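Local coordinates for CdiA-CT toxin, Conserved domain protein (Yersinia pseudotuberculosis serotype O:3, PDB 4ZQU) that probably acts as an endonuclease toxin in contact-dependent growth inhibition, and is captured here in complex with its immunity protein CdiI, at residues K60-T65 / I108-N113; T23-D28 / V35-L40; W3-G8 / G14-P19. All blocks are in the same frame, centred on the assembly; numbering follows the deposited sequence.

Contact 1: residues K60-T65 / I108-N113; sequences KNIDVT and IEYGKN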
loop_
_atom_site.group_PDB
_atom_site.type_symbol
_atom_site.label_atom_id
_atom_site.label_comp_id
_atom_site.label_asym_id
_atom_site.label_seq_id
_atom_site.Cartn_x
_atom_site.Cartn_y
_atom_site.Cartn_z
ATOM N N LYS A 60 12.247 16.294 -1.690
ATOM C CA LYS A 60 11.731 15.627 -0.507
ATOM C C LYS A 60 10.689 14.594 -0.915
ATOM O O LYS A 60 10.633 13.499 -0.360
ATOM C CB LYS A 60 11.136 16.646 0.466
ATOM C CG LYS A 60 10.387 16.045 1.641
ATOM C CD LYS A 60 10.294 17.039 2.788
ATOM C CE LYS A 60 8.849 17.428 3.062
ATOM N NZ LYS A 60 8.379 16.967 4.401
ATOM N N ASN A 61 9.873 14.945 -1.904
ATOM C CA ASN A 61 8.875 14.022 -2.423
ATOM C C ASN A 61 9.516 12.911 -3.243
ATOM O O ASN A 61 9.175 11.742 -3.081
ATOM C CB ASN A 61 7.844 14.765 -3.271
ATOM C CG ASN A 61 6.712 13.863 -3.734
ATOM O OD1 ASN A 61 6.871 13.070 -4.661
ATOM N ND2 ASN A 61 5.557 13.987 -3.090
ATOM N N ILE A 62 10.442 13.286 -4.122
ATOM C CA ILE A 62 11.136 12.335 -4.989
ATOM C C ILE A 62 11.800 11.209 -4.204
ATOM O O ILE A 62 11.682 10.038 -4.563
ATOM C CB ILE A 62 12.211 13.039 -5.839
ATOM C CG1 ILE A 62 11.562 14.017 -6.815
ATOM C CG2 ILE A 62 13.050 12.022 -6.599
ATOM C CD1 ILE A 62 12.555 14.770 -7.661
ATOM N N ASP A 63 12.493 11.567 -3.129
ATOM C CA ASP A 63 13.198 10.584 -2.315
ATOM C C ASP A 63 12.242 9.545 -1.738
ATOM O O ASP A 63 12.562 8.360 -1.697
ATOM C CB ASP A 63 13.970 11.273 -1.187
ATOM C CG ASP A 63 15.110 12.132 -1.702
ATOM O OD1 ASP A 63 15.697 11.778 -2.747
ATOM O OD2 ASP A 63 15.420 13.161 -1.061
ATOM N N VAL A 64 11.067 9.994 -1.306
ATOM C CA VAL A 64 10.072 9.103 -0.719
ATOM C C VAL A 64 9.517 8.130 -1.757
ATOM O O VAL A 64 9.340 6.944 -1.479
ATOM C CB VAL A 64 8.907 9.894 -0.094
ATOM C CG1 VAL A 64 7.899 8.950 0.536
ATOM C CG2 VAL A 64 9.433 10.866 0.941
ATOM N N THR A 65 9.247 8.639 -2.954
ATOM C CA THR A 65 8.758 7.803 -4.041
ATOM C C THR A 65 9.789 6.743 -4.405
ATOM O O THR A 65 9.446 5.591 -4.666
ATOM C CB THR A 65 8.433 8.634 -5.299
ATOM O OG1 THR A 65 9.647 9.132 -5.871
ATOM C CG2 THR A 65 7.529 9.803 -4.957
ATOM N N ILE A 108 13.639 17.760 -11.639
ATOM C CA ILE A 108 13.230 16.873 -12.721
ATOM C C ILE A 108 14.366 15.929 -13.086
ATOM O O ILE A 108 14.173 14.721 -13.230
ATOM C CB ILE A 108 12.805 17.661 -13.972
ATOM C CG1 ILE A 108 11.473 18.374 -13.730
ATOM C CG2 ILE A 108 12.703 16.742 -15.178
ATOM C CD1 ILE A 108 11.025 19.232 -14.897
ATOM N N GLU A 109 15.559 16.494 -13.227
ATOM C CA GLU A 109 16.722 15.715 -13.625
ATOM C C GLU A 109 17.223 14.867 -12.466
ATOM O O GLU A 109 17.701 13.752 -12.670
ATOM C CB GLU A 109 17.836 16.633 -14.141
ATOM C CG GLU A 109 19.001 15.894 -14.784
ATOM C CD GLU A 109 18.680 15.436 -16.193
ATOM O OE1 GLU A 109 17.558 15.711 -16.667
ATOM O OE2 GLU A 109 19.545 14.803 -16.830
ATOM N N TYR A 110 17.117 15.401 -11.255
ATOM C CA TYR A 110 17.446 14.631 -10.064
ATOM C C TYR A 110 16.574 13.383 -9.975
ATOM O O TYR A 110 17.080 12.273 -9.815
ATOM C CB TYR A 110 17.280 15.473 -8.799
ATOM C CG TYR A 110 17.401 14.665 -7.528
ATOM C CD1 TYR A 110 18.644 14.289 -7.038
ATOM C CD2 TYR A 110 16.271 14.268 -6.824
ATOM C CE1 TYR A 110 18.760 13.543 -5.879
ATOM C CE2 TYR A 110 16.376 13.519 -5.669
ATOM C CZ TYR A 110 17.622 13.164 -5.199
ATOM O OH TYR A 110 17.726 12.422 -4.045
ATOM N N GLY A 111 15.263 13.577 -10.088
ATOM C CA GLY A 111 14.316 12.481 -10.031
ATOM C C GLY A 111 14.566 11.428 -11.093
ATOM O O GLY A 111 14.420 10.234 -10.835
ATOM N N LYS A 112 14.951 11.866 -12.289
ATOM C CA LYS A 112 15.129 10.958 -13.419
ATOM C C LYS A 112 16.264 9.971 -13.163
ATOM O O LYS A 112 16.152 8.786 -13.477
ATOM C CB LYS A 112 15.386 11.745 -14.709
ATOM C CG LYS A 112 16.177 10.988 -15.774
ATOM C CD LYS A 112 16.336 11.798 -17.062
ATOM C CE LYS A 112 15.191 12.782 -17.260
ATOM N NZ LYS A 112 15.442 13.719 -18.390
ATOM N N ASN A 113 17.350 10.464 -12.581
ATOM C CA ASN A 113 18.465 9.610 -12.203
ATOM C C ASN A 113 18.179 8.861 -10.902
ATOM O O ASN A 113 18.897 7.929 -10.540
ATOM C CB ASN A 113 19.746 10.434 -12.079
ATOM C CG ASN A 113 20.163 11.063 -13.397
ATOM O OD1 ASN A 113 20.211 10.394 -14.431
ATOM N ND2 ASN A 113 20.476 12.356 -13.364
#

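Contact 2: residues T23-D28 / V35-L40; sequences TYDYFD and VSAKSL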
loop_
_atom_site.group_PDB
_atom_site.type_symbol
_atom_site.label_atom_id
_atom_site.label_comp_id
_atom_site.label_asym_id
_atom_site.label_seq_id
_atom_site.Cartn_x
_atom_site.Cartn_y
_atom_site.Cartn_z
ATOM N N THR A 23 3.474 8.801 -0.208
ATOM C CA THR A 23 3.533 9.829 -1.234
ATOM C C THR A 23 2.708 9.433 -2.459
ATOM O O THR A 23 2.433 10.262 -3.324
ATOM C CB THR A 23 4.984 10.093 -1.649
ATOM O OG1 THR A 23 5.024 11.124 -2.641
ATOM C CG2 THR A 23 5.599 8.826 -2.213
ATOM N N TYR A 24 2.305 8.167 -2.521
ATOM C CA TYR A 24 1.576 7.651 -3.675
ATOM C C TYR A 24 0.085 7.956 -3.586
ATOM O O TYR A 24 -0.573 7.612 -2.603
ATOM C CB TYR A 24 1.791 6.143 -3.815
ATOM C CG TYR A 24 3.233 5.745 -4.037
ATOM C CD1 TYR A 24 4.123 6.605 -4.668
ATOM C CD2 TYR A 24 3.705 4.513 -3.605
ATOM C CE1 TYR A 24 5.443 6.247 -4.869
ATOM C CE2 TYR A 24 5.024 4.145 -3.801
ATOM C CZ TYR A 24 5.889 5.017 -4.433
ATOM O OH TYR A 24 7.203 4.658 -4.633
ATOM N N ASP A 25 -0.442 8.597 -4.623
ATOM C CA ASP A 25 -1.851 8.967 -4.658
ATOM C C ASP A 25 -2.634 8.031 -5.570
ATOM O O ASP A 25 -3.793 7.717 -5.307
ATOM C CB ASP A 25 -2.002 10.418 -5.116
ATOM C CG ASP A 25 -1.260 11.389 -4.215
ATOM O OD1 ASP A 25 -1.324 11.225 -2.980
ATOM O OD2 ASP A 25 -0.602 12.310 -4.739
ATOM N N TYR A 26 -1.987 7.579 -6.639
ATOM C CA TYR A 26 -2.615 6.660 -7.581
ATOM C C TYR A 26 -1.759 5.430 -7.830
ATOM O O TYR A 26 -0.531 5.487 -7.774
ATOM C CB TYR A 26 -2.902 7.361 -8.906
ATOM C CG TYR A 26 -3.957 8.425 -8.794
ATOM C CD1 TYR A 26 -5.301 8.109 -8.925
ATOM C CD2 TYR A 26 -3.613 9.746 -8.546
ATOM C CE1 TYR A 26 -6.274 9.077 -8.814
ATOM C CE2 TYR A 26 -4.580 10.723 -8.434
ATOM C CZ TYR A 26 -5.909 10.381 -8.567
ATOM O OH TYR A 26 -6.877 11.351 -8.460
ATOM N N PHE A 27 -2.422 4.315 -8.114
ATOM C CA PHE A 27 -1.738 3.072 -8.420
ATOM C C PHE A 27 -2.487 2.330 -9.514
ATOM O O PHE A 27 -3.627 1.917 -9.316
ATOM C CB PHE A 27 -1.623 2.201 -7.166
ATOM C CG PHE A 27 -0.799 0.956 -7.360
ATOM C CD1 PHE A 27 0.369 0.990 -8.096
ATOM C CD2 PHE A 27 -1.196 -0.247 -6.805
ATOM C CE1 PHE A 27 1.131 -0.153 -8.273
ATOM C CE2 PHE A 27 -0.439 -1.392 -6.983
ATOM C CZ PHE A 27 0.724 -1.342 -7.716
ATOM N N ASP A 28 -1.857 2.182 -10.675
ATOM C CA ASP A 28 -2.442 1.381 -11.745
ATOM C C ASP A 28 -2.436 -0.074 -11.298
ATOM O O ASP A 28 -1.392 -0.719 -11.269
ATOM C CB ASP A 28 -1.672 1.564 -13.056
ATOM C CG ASP A 28 -2.398 0.968 -14.254
ATOM O OD1 ASP A 28 -2.953 -0.144 -14.133
ATOM O OD2 ASP A 28 -2.408 1.613 -15.323
ATOM N N VAL A 35 1.688 6.852 -9.229
ATOM C CA VAL A 35 1.692 8.281 -9.487
ATOM C C VAL A 35 1.558 9.066 -8.190
ATOM O O VAL A 35 0.672 8.799 -7.378
ATOM C CB VAL A 35 0.554 8.689 -10.443
ATOM C CG1 VAL A 35 0.515 10.200 -10.609
ATOM C CG2 VAL A 35 0.718 8.009 -11.790
ATOM N N SER A 36 2.451 10.030 -7.995
ATOM C CA SER A 36 2.338 10.954 -6.875
ATOM C C SER A 36 1.930 12.334 -7.372
ATOM O O SER A 36 2.653 12.961 -8.148
ATOM C CB SER A 36 3.650 11.040 -6.105
ATOM O OG SER A 36 3.511 11.914 -4.999
ATOM N N ALA A 37 0.766 12.798 -6.924
ATOM C CA ALA A 37 0.234 14.091 -7.336
ATOM C C ALA A 37 0.653 15.188 -6.369
ATOM O O ALA A 37 0.115 15.296 -5.267
ATOM C CB ALA A 37 -1.287 14.031 -7.442
ATOM N N LYS A 38 1.616 16.000 -6.789
ATOM C CA LYS A 38 2.079 17.123 -5.984
ATOM C C LYS A 38 1.661 18.437 -6.632
ATOM O O LYS A 38 1.706 18.577 -7.853
ATOM C CB LYS A 38 3.600 17.069 -5.807
ATOM C CG LYS A 38 4.171 18.182 -4.931
ATOM C CD LYS A 38 5.680 18.055 -4.758
ATOM C CE LYS A 38 6.254 19.267 -4.036
ATOM N NZ LYS A 38 5.699 19.417 -2.661
ATOM N N SER A 39 1.251 19.399 -5.814
ATOM C CA SER A 39 0.802 20.685 -6.329
ATOM C C SER A 39 1.391 21.852 -5.551
ATOM O O SER A 39 1.489 21.814 -4.327
ATOM C CB SER A 39 -0.725 20.767 -6.300
ATOM O OG SER A 39 -1.174 22.029 -6.768
ATOM N N LEU A 40 1.782 22.890 -6.276
ATOM C CA LEU A 40 2.248 24.126 -5.666
ATOM C C LEU A 40 1.361 25.277 -6.109
ATOM O O LEU A 40 1.296 25.582 -7.295
ATOM C CB LEU A 40 3.699 24.401 -6.050
ATOM C CG LEU A 40 4.723 23.389 -5.541
ATOM C CD1 LEU A 40 6.026 23.529 -6.300
ATOM C CD2 LEU A 40 4.948 23.579 -4.053
#

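Contact 3: residues W3-G8 / G14-P19; sequences WEDYVG and GSRLPP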
loop_
_atom_site.group_PDB
_atom_site.type_symbol
_atom_site.label_atom_id
_atom_site.label_comp_id
_atom_site.label_asym_id
_atom_site.label_seq_id
_atom_site.Cartn_x
_atom_site.Cartn_y
_atom_site.Cartn_z
ATOM N N TRP A 3 -6.082 19.319 -7.701
ATOM C CA TRP A 3 -5.051 18.733 -8.549
ATOM C C TRP A 3 -5.031 17.213 -8.453
ATOM O O TRP A 3 -4.917 16.525 -9.465
ATOM C CB TRP A 3 -3.674 19.297 -8.185
ATOM C CG TRP A 3 -2.546 18.682 -8.964
ATOM C CD1 TRP A 3 -1.515 17.938 -8.467
ATOM C CD2 TRP A 3 -2.342 18.752 -10.381
ATOM N NE1 TRP A 3 -0.680 17.548 -9.485
ATOM C CE2 TRP A 3 -1.165 18.033 -10.670
ATOM C CE3 TRP A 3 -3.037 19.355 -11.433
ATOM C CZ2 TRP A 3 -0.671 17.902 -11.966
ATOM C CZ3 TRP A 3 -2.544 19.223 -12.720
ATOM C CH2 TRP A 3 -1.372 18.501 -12.973
ATOM N N GLU A 4 -5.159 16.697 -7.234
ATOM C CA GLU A 4 -5.111 15.260 -6.997
ATOM C C GLU A 4 -6.236 14.544 -7.737
ATOM O O GLU A 4 -6.047 13.443 -8.253
ATOM C CB GLU A 4 -5.185 14.961 -5.496
ATOM C CG GLU A 4 -4.821 13.529 -5.128
ATOM C CD GLU A 4 -4.597 13.341 -3.637
ATOM O OE1 GLU A 4 -4.826 14.300 -2.869
ATOM O OE2 GLU A 4 -4.185 12.232 -3.235
ATOM N N ASP A 5 -7.400 15.181 -7.796
ATOM C CA ASP A 5 -8.553 14.606 -8.478
ATOM C C ASP A 5 -8.414 14.718 -9.991
ATOM O O ASP A 5 -8.811 13.814 -10.731
ATOM C CB ASP A 5 -9.838 15.287 -8.009
ATOM C CG ASP A 5 -10.119 15.043 -6.542
ATOM O OD1 ASP A 5 -10.846 14.078 -6.228
ATOM O OD2 ASP A 5 -9.603 15.806 -5.699
ATOM N N TYR A 6 -7.849 15.833 -10.441
ATOM C CA TYR A 6 -7.600 16.062 -11.859
ATOM C C TYR A 6 -6.641 15.019 -12.427
ATOM O O TYR A 6 -6.807 14.554 -13.557
ATOM C CB TYR A 6 -7.042 17.470 -12.075
ATOM C CG TYR A 6 -6.631 17.754 -13.497
ATOM C CD1 TYR A 6 -7.557 18.193 -14.431
ATOM C CD2 TYR A 6 -5.314 17.585 -13.908
ATOM C CE1 TYR A 6 -7.185 18.453 -15.735
ATOM C CE2 TYR A 6 -4.932 17.842 -15.210
ATOM C CZ TYR A 6 -5.872 18.276 -16.119
ATOM O OH TYR A 6 -5.499 18.536 -17.418
ATOM N N VAL A 7 -5.635 14.659 -11.637
ATOM C CA VAL A 7 -4.685 13.624 -12.021
ATOM C C VAL A 7 -5.409 12.298 -12.259
ATOM O O VAL A 7 -5.044 11.529 -13.146
ATOM C CB VAL A 7 -3.585 13.449 -10.944
ATOM C CG1 VAL A 7 -2.726 12.223 -11.225
ATOM C CG2 VAL A 7 -2.721 14.700 -10.865
ATOM N N GLY A 8 -6.455 12.048 -11.481
ATOM C CA GLY A 8 -7.219 10.821 -11.609
ATOM C C GLY A 8 -8.055 10.704 -12.869
ATOM O O GLY A 8 -8.428 9.602 -13.270
ATOM N N GLY A 14 -10.284 2.932 -10.238
ATOM C CA GLY A 14 -9.798 2.096 -9.155
ATOM C C GLY A 14 -8.342 2.351 -8.818
ATOM O O GLY A 14 -7.766 1.662 -7.976
ATOM N N SER A 15 -7.748 3.345 -9.470
ATOM C CA SER A 15 -6.337 3.657 -9.269
ATOM C C SER A 15 -6.086 4.451 -7.996
ATOM O O SER A 15 -5.014 4.348 -7.401
ATOM C CB SER A 15 -5.786 4.431 -10.469
ATOM O OG SER A 15 -5.722 3.608 -11.619
ATOM N N ARG A 16 -7.070 5.243 -7.583
ATOM C CA ARG A 16 -6.915 6.109 -6.417
ATOM C C ARG A 16 -6.668 5.333 -5.131
ATOM O O ARG A 16 -7.477 4.497 -4.723
ATOM C CB ARG A 16 -8.142 7.000 -6.237
ATOM C CG ARG A 16 -8.066 7.865 -4.993
ATOM C CD ARG A 16 -7.153 9.054 -5.205
ATOM N NE ARG A 16 -7.894 10.202 -5.716
ATOM C CZ ARG A 16 -8.033 11.351 -5.062
ATOM N NH1 ARG A 16 -7.466 11.514 -3.875
ATOM N NH2 ARG A 16 -8.732 12.340 -5.600
ATOM N N LEU A 17 -5.536 5.624 -4.498
ATOM C CA LEU A 17 -5.196 5.051 -3.208
ATOM C C LEU A 17 -5.860 5.841 -2.089
ATOM O O LEU A 17 -6.138 7.031 -2.252
ATOM C CB LEU A 17 -3.679 5.036 -3.021
ATOM C CG LEU A 17 -2.909 4.084 -3.935
ATOM C CD1 LEU A 17 -1.436 4.429 -3.918
ATOM C CD2 LEU A 17 -3.131 2.651 -3.495
ATOM N N PRO A 18 -6.125 5.183 -0.948
ATOM C CA PRO A 18 -6.704 5.884 0.202
ATOM C C PRO A 18 -5.781 7.000 0.676
ATOM O O PRO A 18 -4.565 6.877 0.527
ATOM C CB PRO A 18 -6.838 4.780 1.259
ATOM C CG PRO A 18 -5.850 3.738 0.848
ATOM C CD PRO A 18 -5.860 3.765 -0.648
ATOM N N PRO A 19 -6.355 8.078 1.233
ATOM C CA PRO A 19 -5.621 9.293 1.599
ATOM C C PRO A 19 -4.343 9.034 2.392
ATOM O O PRO A 19 -4.279 8.095 3.189
ATOM C CB PRO A 19 -6.634 10.061 2.449
ATOM C CG PRO A 19 -7.946 9.638 1.908
ATOM C CD PRO A 19 -7.788 8.189 1.554
#

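Contact 1: residues K60-T65 / I108-N113
The Tyr110 hydroxyl donates a very short hydrogen bond to Asp63, OH to OD1 2.5 Å, the polar bridge between two helices of the PDDEXK-family toxin domain. OD1 comes up at the edge of the phenol ring, near its plane, and the carboxylate stands almost perpendicular to that ring, the two planes 83° apart. Alongside this bond, Ile62 and Tyr110 reach past one another from opposite helices: Ile62 CG2 lies 3.8 Å from Tyr110 CE2, in an oblique approach, while CD1 reaches the ring edge. The same side chain also presses on bare backbone, with Ile62 CD1 3.7 Å from Gly111 CA. With no side chain at Gly111, Ile62 and Gly111 come within 6.0 Å, CA to CA.

Rotation about the first side-chain bond sets both polar ends. Tyr110 holds CG opposite the backbone N (chi1 171°), which sends the ring across to the other helix; Asp63 turns CG away from its own carbonyl carbon, bringing the carboxylate to the hydroxyl. Lys59 forms a weak, long ion pair with OD2 of Asp63.

The helix segments run nearly parallel, at 11° with axes 10.0 Å apart. Tyr55 and Lys59 of helix 53-66 also touch Tyr110, Ile62 and Ile108 both rest on Val118 of strand 117-122, and Asn61 and Thr65 lean on Val88 of strand 85-92, so the pair packs against the central sheet.

Contact 2: residues T23-D28 / V35-L40
Val35 is paired with two residues at once, Asp25 and Tyr26, a classic beta bulge in the hairpin of strands 26-27 and 33-39. The hairpin lies at one edge of the mixed sheet of this PDDEXK-family domain, with 26-27 its outermost strand within this chain. Backbone bonds define the bulge. Val35 O takes two donors in its carbonyl plane, Asp25 N and Tyr26 N, each 3.0 Å from Val35 O, so one carbonyl serves two successive residues. The bond back, from Val35 N to Tyr26 O at 3.0 Å, is nearly straight at the hydrogen (172°), and it makes Tyr26 and Val35 an antiparallel hydrogen-bonded pair.

Beyond the bulge, where Thr23 and Asp25 run beside Ser36 and Ala37, side chains do the bonding. Ser36, with OG swung opposite its backbone N (chi1 -178°), donates to Thr23 O at 2.6 Å; Asn61 of helix 53-66 adds a weak hydrogen bond to the same OG. Asp25 stands in for a strand partner as its OD2 accepts the amide of Ala37.

Apolar contact joins Tyr26 and Val35, which lie on the same face of the sheet, CB to CB 4.0 Å. Val7 of helix 3-9 covers that face, touching Tyr26, Val35 and Ala37. Asp28 makes a salt bridge with Arg69 of the CdiI chain.

Ala37 N meets Asp25 OD2 at 2.6 Å on the anti side of the carboxylate, 20° out of its plane, while Ala37 CB sits 3.3 Å from the same Asp25 OD2.

Contact 3: residues W3-G8 / G14-P19
Glu4 and Asp5, successive residues near the start of helix 3-9, share the guanidinium group of Arg16 in a salt-bridge network that links this helix to the loop leading into strand 26-27. Along the helix, Trp3 comes first and lies against the sheet: one face of its indole is covered by Val7 CG2, 3.6 Å above the ring plane, and its NE1 donates to Arg89 O, fixing the helix start to strand 85-92.

Glu4 points toward the loop with its chain extended, and crosses the arginine side chain at about a right angle. Glu4 CG sits over one face of the guanidinium, 3.4 Å from its plane and nearer the NH1 side than the middle, and the carboxylate is tilted from that plane by just 21°. Glu4 OE2 lies 3.4 Å from Arg16 NH1, well out of the guanidinium plane, so the attraction is one of charges with no N-H aimed at the oxygen. Asp25 OD1 also lies close to that OE2, a pairing of like charges that the nearby Arg16 may partly offset.

Asp5 takes the edge instead, its carboxylate turned 64° from the guanidinium. Val7, about a turn after Trp3, packs on Arg89 of strand 85-92.

Arg16 also packs on Tyr26 of its own chain and on Ser87 of the CdiI chain, putting the network beside the immunity-protein interface. Its chain bends twice, at chi2 (78°) and chi3, to bring NH2 to the aspartate: Arg16 NH2 and Asp5 OD1 are 2.8 Å apart.

Overall arrangement
Contact 2 is the buried one, near the centre of the chain, and is built mainly from hydrogen bonds to backbone; contact 1 is partly buried and joins an apolar contact to a single polar bridge; contact 3 lies at the surface and relies on charge. Contacts 1 and 3 are on opposite sides of the chain's centre, about 20 Å apart between centres, and contact 2 touches both. The backbone O of Thr65 in contact 1 is hydrogen-bonded by the Tyr24 hydroxyl of contact 2, and the loop of contact 3 bonds by its backbone to strand 26-27. The CdiI chain reaches contacts 2 and 3 but does not touch segments 60-65 and 108-113.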